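Long-range contacts in Tll1590 protein (Thermosynechococcus elongatus, PDB 6LDQ), which is a glycosyltransferase-family protein, probably of the GT-B class, whose modelled chain folds as a Rossmann-like alpha/beta domain: residues D48-K53 with I71-G76; T173-E178 with T191-C196; P107-N112 with F127-L132; E88-F93 with G117-Q122. All coordinates share one frame; numbering follows the deposited sequence.

From the N terminus, interaction 1 comes first: the 71-76 segment returns beside 48-53, closing a loop that includes the edge strand 61-63. Next, 88-93, at the start of helix 90-104, opens interaction 4. Before that contact is closed by helix 113-126, strand 108-112 opens interaction 3, which closes only at 127-132; interactions 4 and 3 therefore cross, and they touch where W131 and F129 pack on the helix at G117-W121. Interaction 4 also meets interaction 1 through F93 and A75. Interaction 2 closes last, between 173-178 and 191-196. Interactions 1, 3 and 2 lie along one sheet, while interaction 4 joins two of the helices packed against it.

Interaction 1: D48-K53 with I71-G76; sequences DMFTRK and IRLQAG
F50 and I71 project side by side from neighbouring parallel strands, with F50 CD2 3.6 Å from I71 CG2; L73 CD1 also reaches F50 CD2, at 3.8 Å. Beneath them the backbones are laced by hydrogen bonds from I71 N to M49 O (2.7 Å), T51 N to I71 O, L73 N to T51 O and K53 N to L73 O. At the end of its strand R52 curls toward the loop after 71-73, with chi1 at 66° and a bend at chi3, so that NH2 donates a hydrogen bond to A75 O (2.8 Å), which lies in the guanidinium plane. A water joins R52 NE to the same A75 O, and R52 NH1 and NH2 also hold T79 O and P77 O. K53 CG rests on R72 CB at 3.6 Å, while K53 NZ parts to a salt bridge with D60 and R72 NH2 to one with D58. Strand 8-11 flanks 47-52 on its other side, and helix 90-104 covers F50, which meets F97 and Y100 edge-to-face.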
loop_
_atom_site.group_PDB
_atom_site.type_symbol
_atom_site.label_atom_id
_atom_site.label_comp_id
_atom_site.label_asym_id
_atom_site.label_seq_id
_atom_site.Cartn_x
_atom_site.Cartn_y
_atom_site.Cartn_z
ATOM N N ASP A 48 9.916 2.081 3.833
ATOM C CA ASP A 48 10.264 0.837 3.154
ATOM C C ASP A 48 9.121 0.511 2.190
ATOM O O ASP A 48 7.991 0.322 2.634
ATOM C CB ASP A 48 10.445 -0.311 4.156
ATOM C CG ASP A 48 11.761 -0.205 4.984
ATOM O OD1 ASP A 48 12.709 0.431 4.502
ATOM O OD2 ASP A 48 11.819 -0.778 6.091
ATOM N N MET A 49 9.415 0.460 0.891
ATOM C CA MET A 49 8.447 0.102 -0.140
ATOM C C MET A 49 8.727 -1.324 -0.607
ATOM O O MET A 49 9.882 -1.667 -0.875
ATOM C CB MET A 49 8.537 1.071 -1.324
ATOM C CG MET A 49 8.062 2.498 -1.028
ATOM S SD MET A 49 8.687 3.652 -2.267
ATOM C CE MET A 49 10.374 3.764 -1.675
ATOM N N PHE A 50 7.682 -2.148 -0.695
ATOM C CA PHE A 50 7.815 -3.556 -1.062
ATOM C C PHE A 50 7.074 -3.820 -2.371
ATOM O O PHE A 50 5.909 -3.416 -2.529
ATOM C CB PHE A 50 7.272 -4.490 0.035
ATOM C CG PHE A 50 7.988 -4.370 1.365
ATOM C CD1 PHE A 50 7.726 -3.304 2.235
ATOM C CD2 PHE A 50 8.925 -5.324 1.747
ATOM C CE1 PHE A 50 8.404 -3.207 3.461
ATOM C CE2 PHE A 50 9.601 -5.225 2.968
ATOM C CZ PHE A 50 9.335 -4.161 3.823
ATOM N N THR A 51 7.762 -4.469 -3.307
ATOM C CA THR A 51 7.167 -4.974 -4.529
ATOM C C THR A 51 7.731 -6.373 -4.754
ATOM O O THR A 51 8.626 -6.829 -4.028
ATOM C CB THR A 51 7.425 -4.014 -5.718
ATOM O OG1 THR A 51 6.720 -4.476 -6.892
ATOM C CG2 THR A 51 8.926 -3.865 -6.021
ATOM N N ARG A 52 7.168 -7.090 -5.726
ATOM C CA ARG A 52 7.647 -8.428 -6.009
ATOM C C ARG A 52 8.876 -8.381 -6.910
ATOM O O ARG A 52 9.066 -7.449 -7.700
ATOM C CB ARG A 52 6.546 -9.283 -6.670
ATOM C CG ARG A 52 6.124 -8.805 -8.065
ATOM C CD ARG A 52 4.959 -9.679 -8.612
ATOM N NE ARG A 52 5.238 -11.081 -8.343
ATOM C CZ ARG A 52 5.751 -11.912 -9.244
ATOM N NH1 ARG A 52 5.982 -11.472 -10.470
ATOM N NH2 ARG A 52 6.024 -13.177 -8.922
ATOM N N LYS A 53 9.718 -9.402 -6.774
ATOM C CA LYS A 53 10.782 -9.633 -7.738
ATOM C C LYS A 53 10.204 -10.166 -9.037
ATOM O O LYS A 53 9.281 -10.983 -9.029
ATOM C CB LYS A 53 11.780 -10.645 -7.200
ATOM C CG LYS A 53 12.811 -10.090 -6.294
ATOM C CD LYS A 53 13.871 -11.138 -6.062
ATOM C CE LYS A 53 15.034 -10.567 -5.273
ATOM N NZ LYS A 53 15.931 -11.659 -4.784
ATOM N N ILE A 71 12.269 -2.714 -1.375
ATOM C CA ILE A 71 12.601 -4.105 -1.090
ATOM C C ILE A 71 11.835 -4.987 -2.077
ATOM O O ILE A 71 10.609 -4.857 -2.218
ATOM C CB ILE A 71 12.268 -4.457 0.371
ATOM C CG1 ILE A 71 13.301 -3.817 1.316
ATOM C CG2 ILE A 71 12.232 -5.953 0.556
ATOM C CD1 ILE A 71 12.767 -3.487 2.703
ATOM N N ARG A 72 12.554 -5.848 -2.792
ATOM C CA ARG A 72 11.933 -6.736 -3.772
ATOM C C ARG A 72 11.870 -8.139 -3.187
ATOM O O ARG A 72 12.902 -8.723 -2.828
ATOM C CB ARG A 72 12.689 -6.709 -5.101
ATOM C CG ARG A 72 12.663 -5.339 -5.746
ATOM C CD ARG A 72 13.504 -5.247 -6.998
ATOM N NE ARG A 72 12.870 -5.915 -8.126
ATOM C CZ ARG A 72 11.933 -5.367 -8.890
ATOM N NH1 ARG A 72 11.519 -4.133 -8.645
ATOM N NH2 ARG A 72 11.407 -6.062 -9.897
ATOM N N LEU A 73 10.663 -8.669 -3.063
ATOM C CA LEU A 73 10.462 -9.920 -2.367
ATOM C C LEU A 73 10.254 -11.019 -3.392
ATOM O O LEU A 73 9.563 -10.819 -4.394
ATOM C CB LEU A 73 9.262 -9.851 -1.423
ATOM C CG LEU A 73 9.238 -8.754 -0.347
ATOM C CD1 LEU A 73 7.830 -8.614 0.199
ATOM C CD2 LEU A 73 10.223 -9.074 0.779
ATOM N N GLN A 74 10.891 -12.157 -3.160
ATOM C CA GLN A 74 10.592 -13.326 -3.973
ATOM C C GLN A 74 9.223 -13.841 -3.553
ATOM O O GLN A 74 9.023 -14.252 -2.404
ATOM C CB GLN A 74 11.671 -14.390 -3.825
ATOM C CG GLN A 74 11.394 -15.618 -4.680
ATOM C CD GLN A 74 12.609 -16.521 -4.835
ATOM O OE1 GLN A 74 13.715 -16.187 -4.392
ATOM N NE2 GLN A 74 12.408 -17.675 -5.467
ATOM N N ALA A 75 8.258 -13.765 -4.465
ATOM C CA ALA A 75 6.896 -14.174 -4.134
ATOM C C ALA A 75 6.232 -14.626 -5.435
ATOM O O ALA A 75 5.676 -13.816 -6.180
ATOM C CB ALA A 75 6.134 -13.046 -3.464
ATOM N N GLY A 76 6.310 -15.926 -5.704
ATOM C CA GLY A 76 5.901 -16.447 -6.982
ATOM C C GLY A 76 7.029 -16.342 -7.986
ATOM O O GLY A 76 8.140 -15.902 -7.668
HETATM O O HOH W 1 3.986 -11.596 -6.116
HETATM O O HOH W 2 9.076 -13.267 -7.139
#

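Interaction 2: T173-E178 with T191-C196; sequences TSPQEE and TRLIPC
T173 and C196 meet in the closely packed backbone part of this contact. C196 N donates a hydrogen bond to T173 O at 3.1 Å, in the carbonyl plane and on a lone pair, and P195 CA approaches that same T173 O to 3.3 Å. Next to it T173 CA points its hydrogen at I194 O, 3.4 Å away, so the backbones just beyond strand 191-193 and just ahead of helix 175-185 stay matched although neither stretch is regular strand here. Behind them I194 turns the other way, onto helix 200-216. A second tight point lies at the far end, where E178 bends at chi2 and extends OE2 to T191 OG1 at 2.9 Å. The hydroxyl donates to the anti lone pair of OE2, whose carboxylate is also salt-bridged to R182 NE. Between the two, the packing of L193 on S174 and P175 is looser. L193 holds CG anti to its own backbone N (chi1 -176°), with CD1 over the start of the helix, 3.7 Å from S174 N and 4.2 Å from P175 CD; L193 and P175 are both exposed. S174 serves as N-cap, its OG taking a weak bond from E177 N. Polar bonds thus tie both ends of a thin apolar seam, and the charge on E178 is probably steadied by R182 and the threonine hydroxyl together.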
loop_
_atom_site.group_PDB
_atom_site.type_symbol
_atom_site.label_atom_id
_atom_site.label_comp_id
_atom_site.label_asym_id
_atom_site.label_seq_id
_atom_site.Cartn_x
_atom_site.Cartn_y
_atom_site.Cartn_z
ATOM N N THR A 173 -8.249 8.605 -6.265
ATOM C CA THR A 173 -7.420 9.559 -6.994
ATOM C C THR A 173 -8.215 10.469 -7.918
ATOM O O THR A 173 -7.624 11.326 -8.574
ATOM C CB THR A 173 -6.321 8.834 -7.789
ATOM O OG1 THR A 173 -6.889 8.140 -8.900
ATOM C CG2 THR A 173 -5.584 7.839 -6.906
ATOM N N SER A 174 -9.536 10.321 -7.976
ATOM C CA SER A 174 -10.366 11.230 -8.755
ATOM C C SER A 174 -11.803 11.056 -8.306
ATOM O O SER A 174 -12.164 9.990 -7.792
ATOM C CB SER A 174 -10.243 10.955 -10.260
ATOM O OG SER A 174 -10.673 9.644 -10.572
ATOM N N PRO A 175 -12.641 12.077 -8.462
ATOM C CA PRO A 175 -14.060 11.885 -8.141
ATOM C C PRO A 175 -14.690 10.759 -8.932
ATOM O O PRO A 175 -15.543 10.043 -8.398
ATOM C CB PRO A 175 -14.669 13.246 -8.489
ATOM C CG PRO A 175 -13.537 14.196 -8.227
ATOM C CD PRO A 175 -12.350 13.484 -8.793
ATOM N N GLN A 176 -14.267 10.566 -10.181
ATOM C CA GLN A 176 -14.900 9.555 -11.019
ATOM C C GLN A 176 -14.692 8.162 -10.439
ATOM O O GLN A 176 -15.621 7.345 -10.416
ATOM C CB GLN A 176 -14.363 9.666 -12.448
ATOM C CG GLN A 176 -14.931 8.672 -13.442
ATOM C CD GLN A 176 -16.445 8.529 -13.351
ATOM O OE1 GLN A 176 -17.181 9.517 -13.241
ATOM N NE2 GLN A 176 -16.913 7.283 -13.366
ATOM N N GLU A 177 -13.490 7.882 -9.918
ATOM C CA GLU A 177 -13.260 6.582 -9.289
ATOM C C GLU A 177 -13.965 6.476 -7.938
ATOM O O GLU A 177 -14.420 5.388 -7.567
ATOM C CB GLU A 177 -11.753 6.319 -9.173
ATOM C CG GLU A 177 -11.055 6.460 -10.535
ATOM C CD GLU A 177 -9.747 5.676 -10.688
ATOM O OE1 GLU A 177 -9.082 5.330 -9.681
ATOM O OE2 GLU A 177 -9.368 5.425 -11.854
ATOM N N GLU A 178 -14.091 7.586 -7.198
ATOM C CA GLU A 178 -14.957 7.585 -6.018
ATOM C C GLU A 178 -16.400 7.284 -6.402
ATOM O O GLU A 178 -17.118 6.581 -5.678
ATOM C CB GLU A 178 -14.889 8.941 -5.302
ATOM C CG GLU A 178 -14.876 8.833 -3.785
ATOM C CD GLU A 178 -16.254 8.610 -3.240
ATOM O OE1 GLU A 178 -17.207 8.920 -3.967
ATOM O OE2 GLU A 178 -16.394 8.141 -2.091
ATOM N N THR A 191 -13.299 7.262 2.542
ATOM C CA THR A 191 -12.496 7.599 1.378
ATOM C C THR A 191 -12.021 9.044 1.485
ATOM O O THR A 191 -12.717 9.902 2.034
ATOM C CB THR A 191 -13.280 7.395 0.072
ATOM O OG1 THR A 191 -14.614 7.912 0.215
ATOM C CG2 THR A 191 -13.359 5.891 -0.295
ATOM N N ARG A 192 -10.830 9.308 0.956
ATOM C CA ARG A 192 -10.283 10.658 0.910
ATOM C C ARG A 192 -9.710 10.901 -0.474
ATOM O O ARG A 192 -9.129 9.991 -1.070
ATOM C CB ARG A 192 -9.194 10.857 1.969
ATOM C CG ARG A 192 -9.708 10.760 3.384
ATOM C CD ARG A 192 -10.050 12.138 3.930
ATOM N NE ARG A 192 -11.088 12.067 4.956
ATOM C CZ ARG A 192 -11.496 13.106 5.676
ATOM N NH1 ARG A 192 -10.952 14.307 5.489
ATOM N NH2 ARG A 192 -12.446 12.944 6.588
ATOM N N LEU A 193 -9.861 12.130 -0.968
ATOM C CA LEU A 193 -9.422 12.492 -2.312
ATOM C C LEU A 193 -7.983 12.966 -2.252
ATOM O O LEU A 193 -7.699 14.018 -1.672
ATOM C CB LEU A 193 -10.305 13.583 -2.912
ATOM C CG LEU A 193 -9.962 13.947 -4.353
ATOM C CD1 LEU A 193 -10.189 12.729 -5.280
ATOM C CD2 LEU A 193 -10.803 15.122 -4.828
ATOM N N ILE A 194 -7.083 12.205 -2.858
ATOM C CA ILE A 194 -5.723 12.650 -3.126
ATOM C C ILE A 194 -5.467 12.484 -4.617
ATOM O O ILE A 194 -5.215 11.375 -5.097
ATOM C CB ILE A 194 -4.692 11.877 -2.288
ATOM C CG1 ILE A 194 -5.150 11.774 -0.832
ATOM C CG2 ILE A 194 -3.321 12.542 -2.386
ATOM C CD1 ILE A 194 -5.213 13.093 -0.097
ATOM N N PRO A 195 -5.545 13.564 -5.387
ATOM C CA PRO A 195 -5.718 13.431 -6.835
ATOM C C PRO A 195 -4.450 12.998 -7.547
ATOM O O PRO A 195 -3.331 13.320 -7.142
ATOM C CB PRO A 195 -6.139 14.840 -7.275
ATOM C CG PRO A 195 -6.427 15.597 -5.995
ATOM C CD PRO A 195 -5.574 14.972 -4.955
ATOM N N CYS A 196 -4.658 12.223 -8.610
ATOM C CA CYS A 196 -3.601 11.902 -9.559
ATOM C C CYS A 196 -2.878 13.169 -9.996
ATOM O O CYS A 196 -3.507 14.200 -10.247
ATOM C CB CYS A 196 -4.202 11.190 -10.773
ATOM S SG CYS A 196 -3.110 11.075 -12.209
#

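Interaction 3: P107-N112 with F127-L132; sequences PLIHTN and FNFQWL
T111 OG1 accepts a hydrogen bond from W131 NE1 at 2.8 Å, lying close to the indole plane, and is bonded to H133 ND1 as well. The W131 side chain runs across T111; with chi1 at 177° and chi2 at 26°, its pyrrole edge passes I109 O, 3.4 Å from W131 CD1, to reach the threonine. Two partners, W131 and H133, on one buried hydroxyl should restrict its rotation. Alongside run the strand bonds: Q130 N to P107 O, I109 N to Q130 O, L132 N to I109 O and T111 N to L132 O. A water also links P107 O to Q130 NE2. On the face of I109, the F129 ring lies under I109 CD1, which stands 4.1 Å from the ring centroid almost along the normal, a CH-pi contact. Across the sheet L108 CD1 packs on L132 CD1 at 3.6 Å, and L132 CB sits over one face of the H110 imidazole, whose nitrogens are held by T134 and Y211. Helix 200-216 covers this L108, H110 and L132 face. The two parallel strands, joined through helix 113-126, form a beta-alpha-beta crossover, the repeating element of Rossmann-like domains such as those of GT-B enzymes.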
loop_
_atom_site.group_PDB
_atom_site.type_symbol
_atom_site.label_atom_id
_atom_site.label_comp_id
_atom_site.label_asym_id
_atom_site.label_seq_id
_atom_site.Cartn_x
_atom_site.Cartn_y
_atom_site.Cartn_z
ATOM N N PRO A 107 4.222 0.575 12.190
ATOM C CA PRO A 107 2.932 1.020 12.749
ATOM C C PRO A 107 1.934 1.463 11.700
ATOM O O PRO A 107 0.753 1.622 12.019
ATOM C CB PRO A 107 3.323 2.208 13.655
ATOM C CG PRO A 107 4.688 2.649 13.161
ATOM C CD PRO A 107 5.353 1.365 12.732
ATOM N N LEU A 108 2.382 1.749 10.494
ATOM C CA LEU A 108 1.500 2.137 9.408
ATOM C C LEU A 108 1.935 1.356 8.184
ATOM O O LEU A 108 3.133 1.207 7.912
ATOM C CB LEU A 108 1.552 3.645 9.130
ATOM C CG LEU A 108 0.656 4.291 8.069
ATOM C CD1 LEU A 108 0.280 5.712 8.540
ATOM C CD2 LEU A 108 1.378 4.361 6.730
ATOM N N ILE A 109 0.958 0.821 7.475
ATOM C CA ILE A 109 1.199 0.126 6.224
ATOM C C ILE A 109 0.221 0.689 5.210
ATOM O O ILE A 109 -0.983 0.716 5.471
ATOM C CB ILE A 109 1.017 -1.397 6.368
ATOM C CG1 ILE A 109 1.950 -1.962 7.450
ATOM C CG2 ILE A 109 1.278 -2.062 5.038
ATOM C CD1 ILE A 109 2.041 -3.504 7.425
ATOM N N HIS A 110 0.735 1.137 4.065
ATOM C CA HIS A 110 -0.073 1.783 3.030
ATOM C C HIS A 110 0.001 0.923 1.775
ATOM O O HIS A 110 1.052 0.841 1.137
ATOM C CB HIS A 110 0.407 3.218 2.772
ATOM C CG HIS A 110 -0.408 3.969 1.759
ATOM N ND1 HIS A 110 -0.155 5.286 1.433
ATOM C CD2 HIS A 110 -1.457 3.584 0.988
ATOM C CE1 HIS A 110 -1.018 5.684 0.512
ATOM N NE2 HIS A 110 -1.823 4.672 0.228
ATOM N N THR A 111 -1.121 0.293 1.426
ATOM C CA THR A 111 -1.223 -0.673 0.342
ATOM C C THR A 111 -1.745 -0.005 -0.926
ATOM O O THR A 111 -2.498 0.969 -0.864
ATOM C CB THR A 111 -2.148 -1.818 0.763
ATOM O OG1 THR A 111 -3.376 -1.294 1.276
ATOM C CG2 THR A 111 -1.489 -2.602 1.866
ATOM N N ASN A 112 -1.306 -0.510 -2.080
ATOM C CA ASN A 112 -1.606 0.098 -3.370
ATOM C C ASN A 112 -2.269 -0.914 -4.297
ATOM O O ASN A 112 -1.685 -1.961 -4.580
ATOM C CB ASN A 112 -0.360 0.616 -4.065
ATOM C CG ASN A 112 -0.695 1.485 -5.260
ATOM O OD1 ASN A 112 -1.341 2.530 -5.124
ATOM N ND2 ASN A 112 -0.254 1.068 -6.436
ATOM N N PHE A 127 -2.339 -8.358 13.009
ATOM C CA PHE A 127 -1.601 -7.312 13.694
ATOM C C PHE A 127 -2.443 -6.050 13.808
ATOM O O PHE A 127 -3.463 -5.887 13.124
ATOM C CB PHE A 127 -0.299 -7.009 12.958
ATOM C CG PHE A 127 0.572 -8.211 12.764
ATOM C CD1 PHE A 127 1.171 -8.826 13.855
ATOM C CD2 PHE A 127 0.803 -8.719 11.496
ATOM C CE1 PHE A 127 1.980 -9.933 13.687
ATOM C CE2 PHE A 127 1.616 -9.810 11.315
ATOM C CZ PHE A 127 2.212 -10.426 12.418
ATOM N N ASN A 128 -1.997 -5.165 14.701
ATOM C CA ASN A 128 -2.604 -3.857 14.938
ATOM C C ASN A 128 -1.696 -2.792 14.340
ATOM O O ASN A 128 -0.646 -2.477 14.906
ATOM C CB ASN A 128 -2.813 -3.597 16.432
ATOM C CG ASN A 128 -3.899 -4.471 17.031
ATOM O OD1 ASN A 128 -4.843 -4.868 16.344
ATOM N ND2 ASN A 128 -3.763 -4.790 18.315
ATOM N N PHE A 129 -2.105 -2.237 13.206
ATOM C CA PHE A 129 -1.396 -1.143 12.568
ATOM C C PHE A 129 -2.411 -0.217 11.915
ATOM O O PHE A 129 -3.574 -0.581 11.712
ATOM C CB PHE A 129 -0.366 -1.651 11.540
ATOM C CG PHE A 129 -0.947 -2.535 10.460
ATOM C CD1 PHE A 129 -1.054 -3.900 10.645
ATOM C CD2 PHE A 129 -1.364 -1.997 9.250
ATOM C CE1 PHE A 129 -1.596 -4.732 9.644
ATOM C CE2 PHE A 129 -1.888 -2.815 8.243
ATOM C CZ PHE A 129 -2.001 -4.193 8.446
ATOM N N GLN A 130 -1.967 1.000 11.605
ATOM C CA GLN A 130 -2.782 1.924 10.826
ATOM C C GLN A 130 -2.674 1.525 9.364
ATOM O O GLN A 130 -1.577 1.527 8.803
ATOM C CB GLN A 130 -2.319 3.366 11.028
ATOM C CG GLN A 130 -2.165 3.773 12.484
ATOM C CD GLN A 130 -3.412 3.502 13.297
ATOM O OE1 GLN A 130 -4.517 3.847 12.884
ATOM N NE2 GLN A 130 -3.241 2.867 14.455
ATOM N N TRP A 131 -3.803 1.179 8.747
ATOM C CA TRP A 131 -3.812 0.637 7.393
ATOM C C TRP A 131 -4.497 1.633 6.467
ATOM O O TRP A 131 -5.693 1.910 6.619
ATOM C CB TRP A 131 -4.512 -0.724 7.361
ATOM C CG TRP A 131 -4.629 -1.339 5.996
ATOM C CD1 TRP A 131 -3.812 -1.128 4.922
ATOM C CD2 TRP A 131 -5.618 -2.285 5.566
ATOM N NE1 TRP A 131 -4.240 -1.871 3.846
ATOM C CE2 TRP A 131 -5.345 -2.594 4.219
ATOM C CE3 TRP A 131 -6.710 -2.899 6.189
ATOM C CZ2 TRP A 131 -6.126 -3.492 3.482
ATOM C CZ3 TRP A 131 -7.498 -3.783 5.438
ATOM C CH2 TRP A 131 -7.197 -4.056 4.110
ATOM N N LEU A 132 -3.741 2.183 5.524
ATOM C CA LEU A 132 -4.311 3.024 4.485
ATOM C C LEU A 132 -4.215 2.303 3.155
ATOM O O LEU A 132 -3.250 1.588 2.890
ATOM C CB LEU A 132 -3.597 4.365 4.359
ATOM C CG LEU A 132 -3.745 5.284 5.561
ATOM C CD1 LEU A 132 -2.512 5.079 6.414
ATOM C CD2 LEU A 132 -3.922 6.737 5.134
HETATM O O HOH W 3 -0.240 1.577 14.887
#

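Interaction 4: E88-F93 with G117-Q122; sequences ETLPKF and GWVGWQ
L90 and V119 bring the two backbones closest, with their CA atoms 6.6 Å apart, near the N-terminal end of helix 90-104, where the middle of helix 113-126 passes by. Side chains fill the gap. L90 presents CB to the benzo part of the W118 indole, 3.6 Å from W118 CE3, while L90 CD1 touches W118 CB. Crossing the tryptophan at about a right angle, P91 adds CG at 4.0 Å from W118 CH2. With chi1 of W118 at -165° and the ring turned to chi2 87°, the benzo edge faces 88-93 and NE1 lies on the far side. F93 CD1 meets V119 CG2 at 4.1 Å, these two also lying crosswise. Q122 CG lies over one face of the same indole, and F87 adds an edge-to-face ring. The side chains meet carbon to carbon, and no polar bond links the two segments, so this part of the helix-helix packing probably rests on shape and the hydrophobic effect.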
loop_
_atom_site.group_PDB
_atom_site.type_symbol
_atom_site.label_atom_id
_atom_site.label_comp_id
_atom_site.label_asym_id
_atom_site.label_seq_id
_atom_site.Cartn_x
_atom_site.Cartn_y
_atom_site.Cartn_z
ATOM N N GLU A 88 -2.815 -15.285 -7.138
ATOM C CA GLU A 88 -2.385 -16.555 -6.559
ATOM C C GLU A 88 -0.983 -16.498 -5.951
ATOM O O GLU A 88 -0.572 -17.483 -5.325
ATOM C CB GLU A 88 -2.446 -17.675 -7.611
ATOM C CG GLU A 88 -1.267 -17.733 -8.589
ATOM C CD GLU A 88 -1.506 -18.712 -9.739
ATOM O OE1 GLU A 88 -2.463 -19.507 -9.652
ATOM O OE2 GLU A 88 -0.741 -18.688 -10.730
ATOM N N THR A 89 -0.251 -15.385 -6.125
ATOM C CA THR A 89 1.098 -15.210 -5.598
ATOM C C THR A 89 1.127 -14.549 -4.224
ATOM O O THR A 89 2.185 -14.561 -3.573
ATOM C CB THR A 89 1.958 -14.359 -6.556
ATOM O OG1 THR A 89 1.608 -12.971 -6.427
ATOM C CG2 THR A 89 1.734 -14.781 -7.995
ATOM N N LEU A 90 -0.010 -14.022 -3.760
ATOM C CA LEU A 90 -0.153 -13.130 -2.614
ATOM C C LEU A 90 0.122 -13.809 -1.270
ATOM O O LEU A 90 0.761 -13.181 -0.410
ATOM C CB LEU A 90 -1.545 -12.478 -2.627
ATOM C CG LEU A 90 -1.800 -11.610 -3.869
ATOM C CD1 LEU A 90 -2.999 -10.664 -3.689
ATOM C CD2 LEU A 90 -0.537 -10.801 -4.235
ATOM N N PRO A 91 -0.309 -15.062 -1.038
ATOM C CA PRO A 91 0.117 -15.746 0.196
ATOM C C PRO A 91 1.628 -15.831 0.350
ATOM O O PRO A 91 2.128 -15.785 1.482
ATOM C CB PRO A 91 -0.506 -17.147 0.060
ATOM C CG PRO A 91 -1.723 -16.926 -0.761
ATOM C CD PRO A 91 -1.356 -15.836 -1.744
ATOM N N LYS A 92 2.363 -15.968 -0.756
ATOM C CA LYS A 92 3.815 -15.962 -0.680
ATOM C C LYS A 92 4.334 -14.557 -0.404
ATOM O O LYS A 92 5.302 -14.386 0.351
ATOM C CB LYS A 92 4.423 -16.517 -1.968
ATOM C CG LYS A 92 3.992 -17.952 -2.310
ATOM C CD LYS A 92 4.340 -18.326 -3.749
ATOM C CE LYS A 92 4.804 -19.773 -3.845
ATOM N NZ LYS A 92 4.972 -20.234 -5.262
ATOM N N PHE A 93 3.703 -13.542 -1.012
ATOM C CA PHE A 93 4.094 -12.154 -0.737
ATOM C C PHE A 93 3.855 -11.800 0.719
ATOM O O PHE A 93 4.658 -11.080 1.334
ATOM C CB PHE A 93 3.349 -11.194 -1.661
ATOM C CG PHE A 93 3.937 -9.807 -1.706
ATOM C CD1 PHE A 93 3.689 -8.905 -0.689
ATOM C CD2 PHE A 93 4.715 -9.411 -2.774
ATOM C CE1 PHE A 93 4.232 -7.625 -0.724
ATOM C CE2 PHE A 93 5.259 -8.138 -2.826
ATOM C CZ PHE A 93 5.013 -7.243 -1.804
ATOM N N GLY A 117 -3.884 -4.792 -1.384
ATOM C CA GLY A 117 -4.824 -4.625 -0.289
ATOM C C GLY A 117 -5.231 -5.919 0.373
ATOM O O GLY A 117 -5.454 -5.958 1.584
ATOM N N TRP A 118 -5.389 -6.986 -0.422
ATOM C CA TRP A 118 -5.506 -8.327 0.138
ATOM C C TRP A 118 -4.367 -8.605 1.123
ATOM O O TRP A 118 -4.578 -9.125 2.227
ATOM C CB TRP A 118 -5.491 -9.342 -1.008
ATOM C CG TRP A 118 -5.954 -10.695 -0.596
ATOM C CD1 TRP A 118 -7.249 -11.148 -0.564
ATOM C CD2 TRP A 118 -5.139 -11.766 -0.127
ATOM N NE1 TRP A 118 -7.274 -12.449 -0.114
ATOM C CE2 TRP A 118 -5.993 -12.845 0.169
ATOM C CE3 TRP A 118 -3.763 -11.909 0.089
ATOM C CZ2 TRP A 118 -5.516 -14.070 0.650
ATOM C CZ3 TRP A 118 -3.285 -13.132 0.564
ATOM C CH2 TRP A 118 -4.164 -14.201 0.830
ATOM N N VAL A 119 -3.150 -8.264 0.731
ATOM C CA VAL A 119 -2.020 -8.438 1.645
ATOM C C VAL A 119 -2.259 -7.621 2.911
ATOM O O VAL A 119 -2.125 -8.124 4.034
ATOM C CB VAL A 119 -0.703 -8.059 0.941
ATOM C CG1 VAL A 119 0.465 -8.001 1.938
ATOM C CG2 VAL A 119 -0.394 -9.034 -0.204
ATOM N N GLY A 120 -2.678 -6.362 2.744
ATOM C CA GLY A 120 -2.988 -5.544 3.910
ATOM C C GLY A 120 -4.104 -6.133 4.748
ATOM O O GLY A 120 -4.015 -6.186 5.977
ATOM N N TRP A 121 -5.160 -6.620 4.086
ATOM C CA TRP A 121 -6.263 -7.258 4.790
ATOM C C TRP A 121 -5.798 -8.462 5.611
ATOM O O TRP A 121 -6.214 -8.636 6.763
ATOM C CB TRP A 121 -7.320 -7.673 3.766
ATOM C CG TRP A 121 -8.447 -8.414 4.329
ATOM C CD1 TRP A 121 -9.235 -8.054 5.379
ATOM C CD2 TRP A 121 -8.941 -9.665 3.859
ATOM N NE1 TRP A 121 -10.202 -9.012 5.590
ATOM C CE2 TRP A 121 -10.040 -10.013 4.669
ATOM C CE3 TRP A 121 -8.557 -10.527 2.832
ATOM C CZ2 TRP A 121 -10.754 -11.192 4.489
ATOM C CZ3 TRP A 121 -9.269 -11.701 2.651
ATOM C CH2 TRP A 121 -10.359 -12.017 3.474
ATOM N N GLN A 122 -4.972 -9.334 5.019
ATOM C CA GLN A 122 -4.453 -10.481 5.764
ATOM C C GLN A 122 -3.594 -10.026 6.946
ATOM O O GLN A 122 -3.686 -10.576 8.055
ATOM C CB GLN A 122 -3.639 -11.382 4.832
ATOM C CG GLN A 122 -4.499 -12.250 3.932
ATOM C CD GLN A 122 -5.152 -13.346 4.724
ATOM O OE1 GLN A 122 -4.497 -13.986 5.546
ATOM N NE2 GLN A 122 -6.440 -13.561 4.504
#